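Local coordinates for CELL division control protein 6 (Pyrobaculum aerophilum, PDB 1FNN) that binds ATP and ADP as an AAA+ ATPase of the Cdc6/Cdc18 family and is probably involved in regulating DNA replication, at residues P192-K195 against D196-F199; D239-L242 against A243-L247; L50-P53 against G54-K57. All coordinates share one frame; numbering follows the deposited sequence.

Contact 1 (P192-K195 against D196-F199); sequences PYTK and DQIF. With ADP (adenosine-5'-diphosphate), chain D.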
loop_
_atom_site.group_PDB
_atom_site.type_symbol
_atom_site.label_atom_id
_atom_site.label_comp_id
_atom_site.label_asym_id
_atom_site.label_seq_id
_atom_site.Cartn_x
_atom_site.Cartn_y
_atom_site.Cartn_z
ATOM N N PRO A 192 7.885 3.337 -1.127
ATOM C CA PRO A 192 6.621 3.827 -0.595
ATOM C C PRO A 192 6.112 4.881 -1.564
ATOM O O PRO A 192 6.942 5.622 -2.111
ATOM C CB PRO A 192 7.010 4.403 0.768
ATOM C CG PRO A 192 8.217 3.582 1.155
ATOM C CD PRO A 192 9.010 3.503 -0.147
ATOM N N TYR A 193 4.805 4.900 -1.845
ATOM C CA TYR A 193 4.334 5.930 -2.756
ATOM C C TYR A 193 4.328 7.299 -2.029
ATOM O O TYR A 193 3.943 7.377 -0.856
ATOM C CB TYR A 193 2.912 5.687 -3.225
ATOM C CG TYR A 193 2.759 4.482 -4.146
ATOM C CD1 TYR A 193 2.143 3.307 -3.741
ATOM C CD2 TYR A 193 3.247 4.557 -5.449
ATOM C CE1 TYR A 193 1.999 2.207 -4.596
ATOM C CE2 TYR A 193 3.121 3.486 -6.319
ATOM C CZ TYR A 193 2.499 2.326 -5.874
ATOM O OH TYR A 193 2.405 1.284 -6.788
ATOM N N THR A 194 4.560 8.327 -2.821
ATOM C CA THR A 194 4.503 9.673 -2.257
ATOM C C THR A 194 3.043 10.119 -2.297
ATOM O O THR A 194 2.148 9.488 -2.907
ATOM C CB THR A 194 5.329 10.646 -3.114
ATOM O OG1 THR A 194 4.700 10.655 -4.400
ATOM C CG2 THR A 194 6.785 10.252 -3.289
ATOM N N LYS A 195 2.848 11.353 -1.820
ATOM C CA LYS A 195 1.498 11.886 -1.789
ATOM C C LYS A 195 0.945 12.110 -3.167
ATOM O O LYS A 195 -0.274 11.955 -3.384
ATOM C CB LYS A 195 1.474 13.195 -0.968
ATOM C CG LYS A 195 1.726 12.860 0.493
ATOM C CD LYS A 195 1.927 14.153 1.337
ATOM C CE LYS A 195 1.954 13.670 2.792
ATOM N NZ LYS A 195 1.827 14.780 3.782
ATOM N N ASP A 196 1.754 12.688 -4.056
ATOM C CA ASP A 196 1.279 12.929 -5.403
ATOM C C ASP A 196 1.002 11.566 -6.103
ATOM O O ASP A 196 0.032 11.497 -6.835
ATOM C CB ASP A 196 2.317 13.729 -6.190
ATOM C CG ASP A 196 2.690 14.921 -5.293
ATOM O OD1 ASP A 196 3.659 14.753 -4.500
ATOM O OD2 ASP A 196 1.983 15.935 -5.439
ATOM N N GLN A 197 1.813 10.563 -5.864
ATOM C CA GLN A 197 1.586 9.266 -6.549
ATOM C C GLN A 197 0.318 8.630 -6.026
ATOM O O GLN A 197 -0.472 8.040 -6.795
ATOM C CB GLN A 197 2.817 8.388 -6.278
ATOM C CG GLN A 197 4.060 8.963 -6.977
ATOM C CD GLN A 197 5.311 8.245 -6.573
ATOM O OE1 GLN A 197 5.464 7.550 -5.554
ATOM N NE2 GLN A 197 6.303 8.419 -7.445
ATOM N N ILE A 198 0.125 8.673 -4.685
ATOM C CA ILE A 198 -1.156 8.212 -4.123
ATOM C C ILE A 198 -2.339 8.902 -4.753
ATOM O O ILE A 198 -3.341 8.301 -5.186
ATOM C CB ILE A 198 -1.216 8.353 -2.587
ATOM C CG1 ILE A 198 -0.222 7.393 -1.942
ATOM C CG2 ILE A 198 -2.630 8.084 -2.091
ATOM C CD1 ILE A 198 -0.597 5.913 -2.091
ATOM N N PHE A 199 -2.291 10.232 -4.879
ATOM C CA PHE A 199 -3.340 10.976 -5.533
ATOM C C PHE A 199 -3.588 10.381 -6.957
ATOM O O PHE A 199 -4.769 10.299 -7.309
ATOM C CB PHE A 199 -2.974 12.451 -5.667
ATOM C CG PHE A 199 -3.954 13.250 -6.459
ATOM C CD1 PHE A 199 -5.072 13.791 -5.866
ATOM C CD2 PHE A 199 -3.759 13.465 -7.818
ATOM C CE1 PHE A 199 -5.981 14.527 -6.577
ATOM C CE2 PHE A 199 -4.672 14.205 -8.544
ATOM C CZ PHE A 199 -5.790 14.744 -7.935
HETATM P PB ADP D . 1.652 -5.140 -2.404
HETATM O O1B ADP D . 1.804 -6.594 -2.829
HETATM O O2B ADP D . 2.797 -4.341 -2.672
HETATM O O3B ADP D . 1.404 -5.281 -0.973
HETATM P PA ADP D . -0.602 -4.451 -3.991
HETATM O O1A ADP D . -0.086 -4.944 -5.280
HETATM O O2A ADP D . -1.622 -5.350 -3.440
HETATM O O3A ADP D . 0.548 -4.235 -2.998
HETATM O "O5'" ADP D . -1.335 -2.994 -4.155
HETATM C "C5'" ADP D . -2.158 -2.601 -3.070
HETATM C "C4'" ADP D . -3.427 -1.988 -3.695
HETATM O "O4'" ADP D . -3.044 -0.858 -4.444
HETATM C "C3'" ADP D . -4.156 -2.897 -4.676
HETATM O "O3'" ADP D . -5.537 -2.580 -4.626
HETATM C "C2'" ADP D . -3.472 -2.509 -5.943
HETATM O "O2'" ADP D . -4.257 -2.805 -7.099
HETATM C "C1'" ADP D . -3.383 -0.987 -5.774
HETATM N N9 ADP D . -2.255 -0.540 -6.495
HETATM C C8 ADP D . -0.954 -0.600 -6.071
HETATM N N7 ADP D . -0.117 0.098 -6.779
HETATM C C5 ADP D . -0.936 0.661 -7.744
HETATM C C6 ADP D . -0.655 1.502 -8.833
HETATM N N6 ADP D . 0.582 1.889 -9.101
HETATM N N1 ADP D . -1.665 1.870 -9.625
HETATM C C2 ADP D . -2.881 1.433 -9.356
HETATM N N3 ADP D . -3.289 0.638 -8.369
HETATM C C4 ADP D . -2.235 0.282 -7.586
HETATM O O HOH W 1 7.594 6.483 -4.421
#

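Contact 2 (D239-L242 against A243-L247); sequences DARL and AIDIL. With ADP (adenosine-5'-diphosphate), chain D.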
loop_
_atom_site.group_PDB
_atom_site.type_symbol
_atom_site.label_atom_id
_atom_site.label_comp_id
_atom_site.label_asym_id
_atom_site.label_seq_id
_atom_site.Cartn_x
_atom_site.Cartn_y
_atom_site.Cartn_z
ATOM N N ASP A 239 1.324 3.428 1.527
ATOM C CA ASP A 239 0.544 2.224 1.255
ATOM C C ASP A 239 -0.696 2.498 0.423
ATOM O O ASP A 239 -1.661 3.145 0.859
ATOM C CB ASP A 239 0.176 1.610 2.615
ATOM C CG ASP A 239 -0.572 0.299 2.529
ATOM O OD1 ASP A 239 -1.283 0.069 1.517
ATOM O OD2 ASP A 239 -0.452 -0.504 3.466
ATOM N N ALA A 240 -0.713 2.056 -0.850
ATOM C CA ALA A 240 -1.836 2.318 -1.732
ATOM C C ALA A 240 -3.075 1.514 -1.361
ATOM O O ALA A 240 -4.211 1.939 -1.624
ATOM C CB ALA A 240 -1.459 2.013 -3.180
ATOM N N ARG A 241 -2.888 0.376 -0.729
ATOM C CA ARG A 241 -4.067 -0.393 -0.300
ATOM C C ARG A 241 -4.897 0.455 0.655
ATOM O O ARG A 241 -6.139 0.500 0.700
ATOM C CB ARG A 241 -3.605 -1.695 0.359
ATOM C CG ARG A 241 -4.787 -2.623 0.636
ATOM C CD ARG A 241 -4.493 -3.728 1.610
ATOM N NE ARG A 241 -4.149 -3.281 2.942
ATOM C CZ ARG A 241 -4.843 -2.633 3.862
ATOM N NH1 ARG A 241 -6.105 -2.232 3.723
ATOM N NH2 ARG A 241 -4.222 -2.366 5.007
ATOM N N LEU A 242 -4.183 0.954 1.680
ATOM C CA LEU A 242 -4.833 1.788 2.708
ATOM C C LEU A 242 -5.499 2.976 2.075
ATOM O O LEU A 242 -6.615 3.295 2.480
ATOM C CB LEU A 242 -3.715 2.259 3.675
ATOM C CG LEU A 242 -4.147 3.184 4.809
ATOM C CD1 LEU A 242 -5.154 2.478 5.696
ATOM C CD2 LEU A 242 -2.877 3.634 5.585
ATOM N N ALA A 243 -4.841 3.684 1.148
ATOM C CA ALA A 243 -5.439 4.849 0.537
ATOM C C ALA A 243 -6.716 4.483 -0.203
ATOM O O ALA A 243 -7.739 5.161 -0.074
ATOM C CB ALA A 243 -4.473 5.603 -0.365
ATOM N N ILE A 244 -6.668 3.375 -0.964
ATOM C CA ILE A 244 -7.907 2.978 -1.697
ATOM C C ILE A 244 -8.995 2.541 -0.743
ATOM O O ILE A 244 -10.189 2.798 -0.890
ATOM C CB ILE A 244 -7.533 1.844 -2.713
ATOM C CG1 ILE A 244 -6.566 2.402 -3.764
ATOM C CG2 ILE A 244 -8.834 1.295 -3.323
ATOM C CD1 ILE A 244 -5.765 1.359 -4.561
ATOM N N ASP A 245 -8.650 1.855 0.340
ATOM C CA ASP A 245 -9.605 1.426 1.346
ATOM C C ASP A 245 -10.274 2.665 1.976
ATOM O O ASP A 245 -11.494 2.712 2.098
ATOM C CB ASP A 245 -8.823 0.605 2.368
ATOM C CG ASP A 245 -9.532 -0.035 3.523
ATOM O OD1 ASP A 245 -10.757 -0.130 3.578
ATOM O OD2 ASP A 245 -8.903 -0.504 4.491
ATOM N N ILE A 246 -9.480 3.733 2.229
ATOM C CA ILE A 246 -10.098 4.933 2.802
ATOM C C ILE A 246 -11.021 5.600 1.814
ATOM O O ILE A 246 -12.088 6.085 2.222
ATOM C CB ILE A 246 -8.995 5.924 3.321
ATOM C CG1 ILE A 246 -8.373 5.313 4.592
ATOM C CG2 ILE A 246 -9.644 7.289 3.544
ATOM C CD1 ILE A 246 -7.020 6.007 4.939
ATOM N N LEU A 247 -10.640 5.728 0.537
ATOM C CA LEU A 247 -11.513 6.312 -0.465
ATOM C C LEU A 247 -12.867 5.585 -0.549
ATOM O O LEU A 247 -13.958 6.187 -0.502
ATOM C CB LEU A 247 -10.854 6.320 -1.852
ATOM C CG LEU A 247 -11.660 6.792 -3.053
ATOM C CD1 LEU A 247 -12.255 8.203 -2.841
ATOM C CD2 LEU A 247 -10.823 6.857 -4.331
HETATM P PB ADP D . 1.652 -5.140 -2.404
HETATM O O1B ADP D . 1.804 -6.594 -2.829
HETATM O O2B ADP D . 2.797 -4.341 -2.672
HETATM O O3B ADP D . 1.404 -5.281 -0.973
HETATM P PA ADP D . -0.602 -4.451 -3.991
HETATM O O1A ADP D . -0.086 -4.944 -5.280
HETATM O O2A ADP D . -1.622 -5.350 -3.440
HETATM O O3A ADP D . 0.548 -4.235 -2.998
HETATM O "O5'" ADP D . -1.335 -2.994 -4.155
HETATM C "C5'" ADP D . -2.158 -2.601 -3.070
HETATM C "C4'" ADP D . -3.427 -1.988 -3.695
HETATM O "O4'" ADP D . -3.044 -0.858 -4.444
HETATM C "C3'" ADP D . -4.156 -2.897 -4.676
HETATM O "O3'" ADP D . -5.537 -2.580 -4.626
HETATM C "C2'" ADP D . -3.472 -2.509 -5.943
HETATM O "O2'" ADP D . -4.257 -2.805 -7.099
HETATM C "C1'" ADP D . -3.383 -0.987 -5.774
HETATM N N9 ADP D . -2.255 -0.540 -6.495
HETATM C C8 ADP D . -0.954 -0.600 -6.071
HETATM N N7 ADP D . -0.117 0.098 -6.779
HETATM C C5 ADP D . -0.936 0.661 -7.744
HETATM C C6 ADP D . -0.655 1.502 -8.833
HETATM N N6 ADP D . 0.582 1.889 -9.101
HETATM N N1 ADP D . -1.665 1.870 -9.625
HETATM C C2 ADP D . -2.881 1.433 -9.356
HETATM N N3 ADP D . -3.289 0.638 -8.369
HETATM C C4 ADP D . -2.235 0.282 -7.586
#

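Contact 3 (L50-P53 against G54-K57); sequences LGRP and GTGK. With ADP (adenosine-5'-diphosphate), chain D.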
loop_
_atom_site.group_PDB
_atom_site.type_symbol
_atom_site.label_atom_id
_atom_site.label_comp_id
_atom_site.label_asym_id
_atom_site.label_seq_id
_atom_site.Cartn_x
_atom_site.Cartn_y
_atom_site.Cartn_z
ATOM N N LEU A 50 10.966 -6.226 -3.813
ATOM C CA LEU A 50 11.041 -5.836 -2.385
ATOM C C LEU A 50 10.390 -4.481 -2.195
ATOM O O LEU A 50 10.584 -3.526 -2.948
ATOM C CB LEU A 50 12.506 -5.737 -1.911
ATOM C CG LEU A 50 13.362 -6.990 -2.013
ATOM C CD1 LEU A 50 14.820 -6.711 -1.585
ATOM C CD2 LEU A 50 12.788 -8.105 -1.128
ATOM N N GLY A 51 9.611 -4.384 -1.109
ATOM C CA GLY A 51 8.921 -3.131 -0.824
ATOM C C GLY A 51 7.945 -3.373 0.316
ATOM O O GLY A 51 7.499 -4.523 0.480
ATOM N N ARG A 52 7.585 -2.279 1.001
ATOM C CA ARG A 52 6.647 -2.467 2.130
ATOM C C ARG A 52 5.254 -2.833 1.589
ATOM O O ARG A 52 4.959 -2.721 0.398
ATOM C CB ARG A 52 6.558 -1.180 2.958
ATOM C CG ARG A 52 6.039 0.042 2.220
ATOM C CD ARG A 52 4.974 0.801 3.003
ATOM N NE ARG A 52 3.990 -0.093 3.637
ATOM C CZ ARG A 52 3.081 0.296 4.508
ATOM N NH1 ARG A 52 3.075 1.596 4.819
ATOM N NH2 ARG A 52 2.196 -0.509 5.077
ATOM N N PRO A 53 4.330 -3.099 2.500
ATOM C CA PRO A 53 2.956 -3.429 2.123
ATOM C C PRO A 53 2.314 -2.286 1.374
ATOM O O PRO A 53 2.505 -1.089 1.629
ATOM C CB PRO A 53 2.250 -3.753 3.432
ATOM C CG PRO A 53 3.359 -4.148 4.357
ATOM C CD PRO A 53 4.531 -3.279 3.963
ATOM N N GLY A 54 1.652 -2.666 0.268
ATOM C CA GLY A 54 0.859 -1.687 -0.454
ATOM C C GLY A 54 1.627 -0.889 -1.488
ATOM O O GLY A 54 1.059 0.092 -1.986
ATOM N N THR A 55 2.835 -1.334 -1.800
ATOM C CA THR A 55 3.638 -0.615 -2.802
ATOM C C THR A 55 3.444 -1.239 -4.197
ATOM O O THR A 55 4.099 -0.770 -5.127
ATOM C CB THR A 55 5.121 -0.619 -2.440
ATOM O OG1 THR A 55 5.631 -1.932 -2.104
ATOM C CG2 THR A 55 5.331 0.261 -1.185
ATOM N N GLY A 56 2.399 -2.041 -4.438
ATOM C CA GLY A 56 2.125 -2.520 -5.810
ATOM C C GLY A 56 2.941 -3.728 -6.277
ATOM O O GLY A 56 3.019 -4.003 -7.493
ATOM N N LYS A 57 3.533 -4.500 -5.390
ATOM C CA LYS A 57 4.337 -5.647 -5.816
ATOM C C LYS A 57 3.435 -6.692 -6.514
ATOM O O LYS A 57 3.677 -7.063 -7.643
ATOM C CB LYS A 57 5.111 -6.222 -4.645
ATOM C CG LYS A 57 6.014 -5.206 -3.881
ATOM C CD LYS A 57 6.755 -5.877 -2.737
ATOM C CE LYS A 57 5.836 -6.475 -1.655
ATOM N NZ LYS A 57 5.122 -5.360 -0.965
HETATM P PB ADP D . 1.652 -5.140 -2.404
HETATM O O1B ADP D . 1.804 -6.594 -2.829
HETATM O O2B ADP D . 2.797 -4.341 -2.672
HETATM O O3B ADP D . 1.404 -5.281 -0.973
HETATM P PA ADP D . -0.602 -4.451 -3.991
HETATM O O1A ADP D . -0.086 -4.944 -5.280
HETATM O O2A ADP D . -1.622 -5.350 -3.440
HETATM O O3A ADP D . 0.548 -4.235 -2.998
HETATM O "O5'" ADP D . -1.335 -2.994 -4.155
HETATM C "C5'" ADP D . -2.158 -2.601 -3.070
HETATM C "C4'" ADP D . -3.427 -1.988 -3.695
HETATM O "O4'" ADP D . -3.044 -0.858 -4.444
HETATM C "C3'" ADP D . -4.156 -2.897 -4.676
HETATM O "O3'" ADP D . -5.537 -2.580 -4.626
HETATM C "C2'" ADP D . -3.472 -2.509 -5.943
HETATM O "O2'" ADP D . -4.257 -2.805 -7.099
HETATM C "C1'" ADP D . -3.383 -0.987 -5.774
HETATM N N9 ADP D . -2.255 -0.540 -6.495
HETATM C C8 ADP D . -0.954 -0.600 -6.071
HETATM N N7 ADP D . -0.117 0.098 -6.779
HETATM C C5 ADP D . -0.936 0.661 -7.744
HETATM C C6 ADP D . -0.655 1.502 -8.833
HETATM N N6 ADP D . 0.582 1.889 -9.101
HETATM N N1 ADP D . -1.665 1.870 -9.625
HETATM C C2 ADP D . -2.881 1.433 -9.356
HETATM N N3 ADP D . -3.289 0.638 -8.369
HETATM C C4 ADP D . -2.235 0.282 -7.586
#

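Contact 1 (P192-K195 against D196-F199)
The backbone turns from the loop after strand 187-189 into helix 195-209 at Thr194, whose O accepts from Ile198 N at 2.8 Å in the first full helical turn. Thr194, the N-cap, and Gln197 form a capping box. Thr194 OG1 accepts from Gln197 N at 3.2 Å, and in return Thr194 N donates to Gln197 OE1 at 3.0 Å in a nearly straight bond (166°), with the donor above the carbonyl plane. Gln197 CG lies anti to the carbonyl carbon, beside the backbone N (chi1 -67°), which points the chain toward the cap; its extension beyond CG supplies the reach. A water donates to OE1 and to Pro192 O, so the same oxygen also ties in the loop before the cap. The amide stands nearly perpendicular to the Tyr193 ring, with OE1 at the ring edge near CD2. Ile198, coming from the helix, crosses Tyr193 at about a right angle, and Ile198 CD1 rests 3.7 Å from Tyr193 CB. Tyr193 belongs to the ADP site: the ring is rooted just before the helix start, and its far end reaches the adenine, where ADP N6 donates to Tyr193 OH at 3.0 Å.

Contact 2 (D239-L242 against A243-L247)
Asp239 OD1 is gripped by two backbone N-H groups at the start of helix 240-256: Leu242 N donates at 3.0 Å, in line (167°) but from above the carboxylate plane, and Arg241 N adds a weak, bent bond. This makes Asp239 the N-cap of a helix in the AAA+ lid, and its own carbonyl O receives Ala243 N as the first helical turn closes. The other carboxylate oxygen, OD2, forms a salt bridge with Arg52, so one side chain both caps the helix and reaches the P-loop. A turn further on, Arg241 and Asp245 run alongside each other in one direction. Arg241 NH1 meets Asp245 OD2 at 3.4 Å, in a salt bridge whose hydrogen bond is weak; the carboxylate oxygen sits in the guanidinium plane, at its edge, although the two planes are 54° apart. The bend at chi3 of Arg241 (63°) turns the guanidinium along the helix toward Asp245. The stronger partner of Asp245 is Arg249, whose NE forms a salt bridge with OD1. Leu242 and Ile246 pack flank to flank, Leu242 CG to Ile246 CD1 at 4.0 Å, next to Val274 of helix 264-274. The face turned to the nucleotide is apolar: Arg241 CB lies against the sugar at C5', while Ala240 CB and Ile244 CD1 both lie 3.5 Å from ADP O4'.

Contact 3 (L50-P53 against G54-K57)
Thr55 and Arg52 cross at a slant, the methyl CG2 of the threonine lying 3.5 Å from CG of the arginine, while the hydroxyl on the other branch turns back to the backbone. With OG1 set between its own backbone N and carbonyl carbon (chi1 49°), Thr55 donates from OG1 to Arg52 O at 2.7 Å, in the carbonyl plane. Thr55 N adds only a weak bond to that oxygen, closing a type II beta turn from Arg52 to Thr55. Past CG the Arg52 chain bends, and its guanidinium presents an edge to Pro53 CB; the charged end goes on to a salt bridge with Asp239. Lys57 approaches the turn from the start of helix 57-68, bent at chi3 and chi4, so that its CD and CE pass along Gly51. Lys57 NZ donates to Gly51 O at 2.9 Å from well above the carbonyl plane, and also to ADP O2B at 3.1 Å. The loop between strand 46-50 and helix 57-68 is the P-loop (Walker A motif) of the AAA+ fold, and the bent lysine holds the ammonium between the Gly51 carbonyl and the beta-phosphate. Lys57 N donates to O2B as well, at 2.8 Å, so one residue grips that oxygen from backbone and side chain. Glycine at 54 and 56 suits backbone angles at which a CB would press on the preceding carbonyl O. Gly56 N donates to the bridging O3A, and Gly54 N reaches ADP O3B at 2.9 Å in a bond of 164°.

How the contacts relate
From the N terminus, contact 3 comes first, turning the loop between strand 46-50 of the parallel sheet and helix 57-68. Contact 1 follows at the start of helix 195-209, and contact 2 opens helix 240-256. All three are local and lie in series, so none nests in or crosses another, yet they converge on ADP. Gly54 O, in contact 3, probably accepts from Ala240 N, and Thr55 O probably bonds Tyr193 OH, so contacts 2 and 1 both dock on the nucleotide loop. Ile198 CG2 packs on Ala243 CB at 3.5 Å, joining the two helix starts. The ATPase core and lid thus meet around the nucleotide.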